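Local coordinates for DegV domain-containing protein Cgl2349/cg2579 (Corynebacterium glutamicum, PDB 3EGL) that binds long-chain fatty acids such as palmitate and may take part in lipid transport or fatty acid metabolism, at residues Arg7-Ser12 with Asp64-Leu69; Leu24-Ile29 with Ala109-Ala114. One frame throughout, in Å; residues are numbered along the deposited sequence.

Interaction 1: Arg7-Ser12 with Asp64-Leu69; sequences RVIVDS and DGVLAL
Four backbone hydrogen bonds join R7–I9 to G65–L69 in the stagger of a parallel pair. R7 N donates to G65 O and R7 O accepts from L67 N, both at 2.9 Å. The next two bonds follow one step on: I9 N reaches L67 O at 2.9 Å and L69 N reaches I9 O at 2.8 Å. R7 and I9 thus use both their N-H and their C=O across the gap, whereas V8 and V10 bond with T27 and I29 of strand 26-35. Beyond I9 the pairing gives way to a water, which accepts from D11 N and donates to L69 O at 2.8 Å. The D11 carboxylate is held by S13, H70 and I71; the D11 side chain lies about 7 Å from the bound palmitic acid.

The two strands run parallel, their axes 20° apart, and strand 7-11, between 26-35 and 66-69, is an inner strand of the sheet in this alpha-beta-alpha fold, with helices packed on both faces. V8, V10, L67 and L69 lie on one face, where helix 104-116 meets V10, L67 and L69 and helix 123-133 meets the two leucines. Here V8 CG1, placed anti to its own N (chi1 179°), lies 3.7 Å from L69 CD1, the two side chains slanting across each other. V10 CG1 is a little farther from the L69 CB.

R7, I9, V66 and A68 lie on the other face. The I9 chain, extended at chi2 (-172°), carries CD1 to 3.7 Å from V66 CG1, a diagonal contact between residues two pairs apart in the ladder. Y54 of helix 47-60 packs on both I9 and A68, and R7 turns its guanidinium from this pair to D25, with which it forms a salt bridge.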
loop_
_atom_site.group_PDB
_atom_site.type_symbol
_atom_site.label_atom_id
_atom_site.label_comp_id
_atom_site.label_asym_id
_atom_site.label_seq_id
_atom_site.Cartn_x
_atom_site.Cartn_y
_atom_site.Cartn_z
ATOM N N ARG A 7 11.759 -12.981 8.395
ATOM C CA ARG A 7 11.433 -12.906 6.989
ATOM C C ARG A 7 10.190 -12.057 6.787
ATOM O O ARG A 7 9.221 -12.211 7.535
ATOM C CB ARG A 7 11.219 -14.301 6.399
ATOM C CG ARG A 7 12.435 -15.231 6.466
ATOM C CD ARG A 7 12.453 -16.052 5.208
ATOM N NE ARG A 7 13.584 -15.641 4.437
ATOM C CZ ARG A 7 13.599 -15.233 3.182
ATOM N NH1 ARG A 7 12.519 -15.183 2.442
ATOM N NH2 ARG A 7 14.758 -14.880 2.679
ATOM N N VAL A 8 10.224 -11.189 5.775
ATOM C CA VAL A 8 9.118 -10.271 5.515
ATOM C C VAL A 8 8.336 -10.645 4.256
ATOM O O VAL A 8 8.915 -10.973 3.217
ATOM C CB VAL A 8 9.625 -8.822 5.417
ATOM C CG1 VAL A 8 8.465 -7.831 5.111
ATOM C CG2 VAL A 8 10.351 -8.433 6.722
ATOM N N ILE A 9 7.014 -10.616 4.379
ATOM C CA ILE A 9 6.101 -10.996 3.298
ATOM C C ILE A 9 5.059 -9.919 3.158
ATOM O O ILE A 9 4.487 -9.471 4.159
ATOM C CB ILE A 9 5.345 -12.320 3.601
ATOM C CG1 ILE A 9 6.331 -13.431 3.982
ATOM C CG2 ILE A 9 4.524 -12.783 2.380
ATOM C CD1 ILE A 9 5.663 -14.873 4.124
ATOM N N VAL A 10 4.809 -9.523 1.910
ATOM C CA VAL A 10 3.712 -8.613 1.569
ATOM C C VAL A 10 2.937 -9.254 0.423
ATOM O O VAL A 10 3.335 -10.278 -0.106
ATOM C CB VAL A 10 4.192 -7.174 1.083
ATOM C CG1 VAL A 10 5.024 -6.500 2.109
ATOM C CG2 VAL A 10 4.980 -7.261 -0.221
ATOM N N ASP A 11 1.836 -8.620 0.036
ATOM C CA ASP A 11 1.129 -9.033 -1.148
ATOM C C ASP A 11 1.435 -7.993 -2.247
ATOM O O ASP A 11 2.175 -7.010 -1.992
ATOM C CB ASP A 11 -0.358 -9.251 -0.859
ATOM C CG ASP A 11 -1.078 -7.980 -0.361
ATOM O OD1 ASP A 11 -1.215 -7.046 -1.190
ATOM O OD2 ASP A 11 -1.542 -7.928 0.830
ATOM N N SER A 12 0.904 -8.220 -3.450
ATOM C CA SER A 12 1.245 -7.379 -4.597
ATOM C C SER A 12 0.702 -5.945 -4.433
ATOM O O SER A 12 1.268 -5.010 -4.990
ATOM C CB SER A 12 0.739 -8.006 -5.902
ATOM O OG SER A 12 -0.675 -8.018 -5.823
ATOM N N ASP A 64 12.570 -18.573 12.493
ATOM C CA ASP A 64 12.884 -17.454 13.373
ATOM C C ASP A 64 11.909 -16.280 13.191
ATOM O O ASP A 64 12.086 -15.216 13.787
ATOM C CB ASP A 64 14.341 -17.013 13.175
ATOM C CG ASP A 64 15.331 -18.083 13.630
ATOM O OD1 ASP A 64 15.016 -18.836 14.580
ATOM O OD2 ASP A 64 16.421 -18.176 13.033
ATOM N N GLY A 65 10.869 -16.486 12.390
ATOM C CA GLY A 65 9.767 -15.577 12.421
ATOM C C GLY A 65 9.431 -14.998 11.077
ATOM O O GLY A 65 10.316 -14.767 10.232
ATOM N N VAL A 66 8.138 -14.773 10.890
ATOM C CA VAL A 66 7.616 -14.147 9.683
ATOM C C VAL A 66 6.740 -12.943 10.049
ATOM O O VAL A 66 5.816 -13.048 10.855
ATOM C CB VAL A 66 6.847 -15.154 8.805
ATOM C CG1 VAL A 66 6.076 -14.462 7.731
ATOM C CG2 VAL A 66 7.815 -16.139 8.192
ATOM N N LEU A 67 7.070 -11.811 9.452
ATOM C CA LEU A 67 6.238 -10.639 9.497
ATOM C C LEU A 67 5.466 -10.470 8.182
ATOM O O LEU A 67 6.041 -10.392 7.083
ATOM C CB LEU A 67 7.116 -9.398 9.774
ATOM C CG LEU A 67 6.377 -8.127 10.129
ATOM C CD1 LEU A 67 5.667 -8.265 11.494
ATOM C CD2 LEU A 67 7.304 -6.862 10.067
ATOM N N ALA A 68 4.153 -10.412 8.295
ATOM C CA ALA A 68 3.289 -10.361 7.114
ATOM C C ALA A 68 2.545 -9.031 7.088
ATOM O O ALA A 68 1.888 -8.638 8.087
ATOM C CB ALA A 68 2.282 -11.548 7.131
ATOM N N LEU A 69 2.654 -8.337 5.962
ATOM C CA LEU A 69 2.009 -7.036 5.802
ATOM C C LEU A 69 1.137 -7.006 4.550
ATOM O O LEU A 69 1.646 -7.024 3.447
ATOM C CB LEU A 69 3.053 -5.944 5.677
ATOM C CG LEU A 69 4.046 -5.729 6.804
ATOM C CD1 LEU A 69 5.324 -6.360 6.393
ATOM C CD2 LEU A 69 4.233 -4.243 7.039
HETATM O O HOH W 1 0.890 -5.856 1.072
#

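Interaction 2: Leu24-Ile29 with Ala109-Ala114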
loop_
_atom_site.group_PDB
_atom_site.type_symbol
_atom_site.label_atom_id
_atom_site.label_comp_id
_atom_site.label_asym_id
_atom_site.label_seq_id
_atom_site.Cartn_x
_atom_site.Cartn_y
_atom_site.Cartn_z
ATOM N N LEU A 24 15.943 -6.876 -1.371
ATOM C CA LEU A 24 15.753 -6.914 0.096
ATOM C C LEU A 24 15.212 -8.232 0.615
ATOM O O LEU A 24 14.939 -8.366 1.799
ATOM C CB LEU A 24 14.850 -5.782 0.592
ATOM C CG LEU A 24 15.039 -4.385 -0.015
ATOM C CD1 LEU A 24 13.999 -3.443 0.570
ATOM C CD2 LEU A 24 16.444 -3.862 0.219
ATOM N N ASP A 25 15.022 -9.198 -0.275
ATOM C CA ASP A 25 14.541 -10.519 0.133
ATOM C C ASP A 25 13.143 -10.462 0.808
ATOM O O ASP A 25 12.834 -11.168 1.801
ATOM C CB ASP A 25 15.571 -11.164 1.034
ATOM C CG ASP A 25 15.481 -12.658 1.038
ATOM O OD1 ASP A 25 14.706 -13.247 0.260
ATOM O OD2 ASP A 25 16.204 -13.279 1.832
ATOM N N ILE A 26 12.304 -9.585 0.270
ATOM C CA ILE A 26 10.930 -9.509 0.702
ATOM C C ILE A 26 10.129 -10.438 -0.223
ATOM O O ILE A 26 10.238 -10.338 -1.441
ATOM C CB ILE A 26 10.413 -8.055 0.611
ATOM C CG1 ILE A 26 11.180 -7.179 1.616
ATOM C CG2 ILE A 26 8.895 -7.976 0.851
ATOM C CD1 ILE A 26 10.879 -5.697 1.503
ATOM N N THR A 27 9.336 -11.328 0.371
ATOM C CA THR A 27 8.511 -12.230 -0.400
ATOM C C THR A 27 7.229 -11.482 -0.792
ATOM O O THR A 27 6.551 -10.866 0.072
ATOM C CB THR A 27 8.160 -13.498 0.431
ATOM O OG1 THR A 27 9.365 -14.102 0.907
ATOM C CG2 THR A 27 7.403 -14.537 -0.402
ATOM N N VAL A 28 6.910 -11.528 -2.090
ATOM C CA VAL A 28 5.663 -10.941 -2.606
ATOM C C VAL A 28 4.619 -12.037 -3.001
ATOM O O VAL A 28 4.924 -12.914 -3.795
ATOM C CB VAL A 28 5.978 -9.967 -3.778
ATOM C CG1 VAL A 28 4.685 -9.298 -4.326
ATOM C CG2 VAL A 28 7.040 -8.911 -3.319
ATOM N N ILE A 29 3.418 -12.011 -2.423
ATOM C CA ILE A 29 2.355 -12.920 -2.900
ATOM C C ILE A 29 1.358 -12.129 -3.697
ATOM O O ILE A 29 0.820 -11.138 -3.191
ATOM C CB ILE A 29 1.535 -13.582 -1.744
ATOM C CG1 ILE A 29 2.429 -13.941 -0.593
ATOM C CG2 ILE A 29 0.791 -14.859 -2.253
ATOM C CD1 ILE A 29 1.632 -14.224 0.617
ATOM N N ALA A 109 6.744 0.279 4.988
ATOM C CA ALA A 109 6.817 -0.370 6.306
ATOM C C ALA A 109 7.550 -1.688 6.157
ATOM O O ALA A 109 8.325 -2.065 7.029
ATOM C CB ALA A 109 5.408 -0.601 6.886
ATOM N N ALA A 110 7.330 -2.374 5.032
ATOM C CA ALA A 110 8.009 -3.630 4.778
ATOM C C ALA A 110 9.514 -3.450 4.573
ATOM O O ALA A 110 10.323 -4.255 5.074
ATOM C CB ALA A 110 7.394 -4.344 3.578
HETATM N N MSE A 111 9.896 -2.400 3.856
HETATM C CA MSE A 111 11.334 -2.155 3.613
HETATM C C MSE A 111 12.043 -1.797 4.926
HETATM O O MSE A 111 13.148 -2.258 5.191
HETATM C CB MSE A 111 11.539 -1.039 2.573
HETATM C CG MSE A 111 10.981 -1.363 1.169
HETATM SE SE MSE A 111 10.729 0.279 0.117
HETATM C CE MSE A 111 12.519 0.518 -0.411
ATOM N N ALA A 112 11.395 -0.993 5.763
ATOM C CA ALA A 112 11.980 -0.675 7.069
ATOM C C ALA A 112 12.096 -1.955 7.931
ATOM O O ALA A 112 13.120 -2.221 8.556
ATOM C CB ALA A 112 11.167 0.448 7.776
ATOM N N ALA A 113 11.075 -2.786 7.892
ATOM C CA ALA A 113 11.116 -4.045 8.623
ATOM C C ALA A 113 12.192 -5.004 8.090
ATOM O O ALA A 113 12.973 -5.562 8.888
ATOM C CB ALA A 113 9.718 -4.695 8.621
ATOM N N ALA A 114 12.257 -5.199 6.769
ATOM C CA ALA A 114 13.362 -5.981 6.126
ATOM C C ALA A 114 14.761 -5.492 6.451
ATOM O O ALA A 114 15.679 -6.298 6.692
ATOM C CB ALA A 114 13.204 -6.012 4.610
#
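The carbonyl oxygen of A110 accepts the N-H of A114 at 2.7 Å, an ordinary helical bond, while I26 CD1 lies 3.9 Å from that same oxygen. The methyl therefore meets a carbonyl that already has a donor. I26 reaches the helix from the start of strand 26-35: its CG1 stands beside the backbone N, opposite the carbonyl carbon (chi1 -66°), and the chain then extends straight to CD1. CG1 and CD1 of I26 both touch A114 CB (3.8 and 3.9 Å), and CD1 also reaches toward A110 CB, at 4.3 Å. The two alanine methyls, one helical turn apart, both face it.

L24 meets the helix from the end of helix 18-23. Its CD1 comes within 3.7 Å of CG of M111, which is modelled as selenomethionine, and the two chains run obliquely to each other; the bend at chi3 turns the terminal CE back toward the side of L24. L24 CB also lies 4.3 Å from A114 CB. Between L24 and I26 the chain reverses at D25, whose positive phi (61°) closes a Schellman motif at the end of helix 18-23. This turn leads from the helix into the second strand of a beta-alpha-beta unit, in which strand 7-11, helix 18-23 and strand 26-35 follow one another and the two strands lie side by side and parallel. L16, in the loop ahead of helix 18-23, touches both I26 and M111.

The axes of 26-29 and 109-114 run 146° apart in direction and approach to 10.3 Å, the usual spacing of a helix packed on a sheet. With no hydrogen bond between the segments and only 195 Å² buried, the contact depends on the fit of methyl and methylene groups rather than on directional bonds.

Both contacts involve the same sheet, in which strands 7-11 and 26-35 are neighbours, and their centres lie 7 Å apart. Interaction 1 joins two strands edge to edge through backbone bonds in the buried interior; interaction 2 sets a helix against the sheet through apolar side chains and is only partly buried, with L24, M111 and A114 partly exposed. V10 bridges them: its N probably bonds to T27 O, while its CG1 packs on A110 CB. At the other end of strand 7-11, R7 is paired with D25, though the modelled separation is implausibly short. Interaction 1 runs toward the palmitate, whereas interaction 2 lies away from the fatty-acid site.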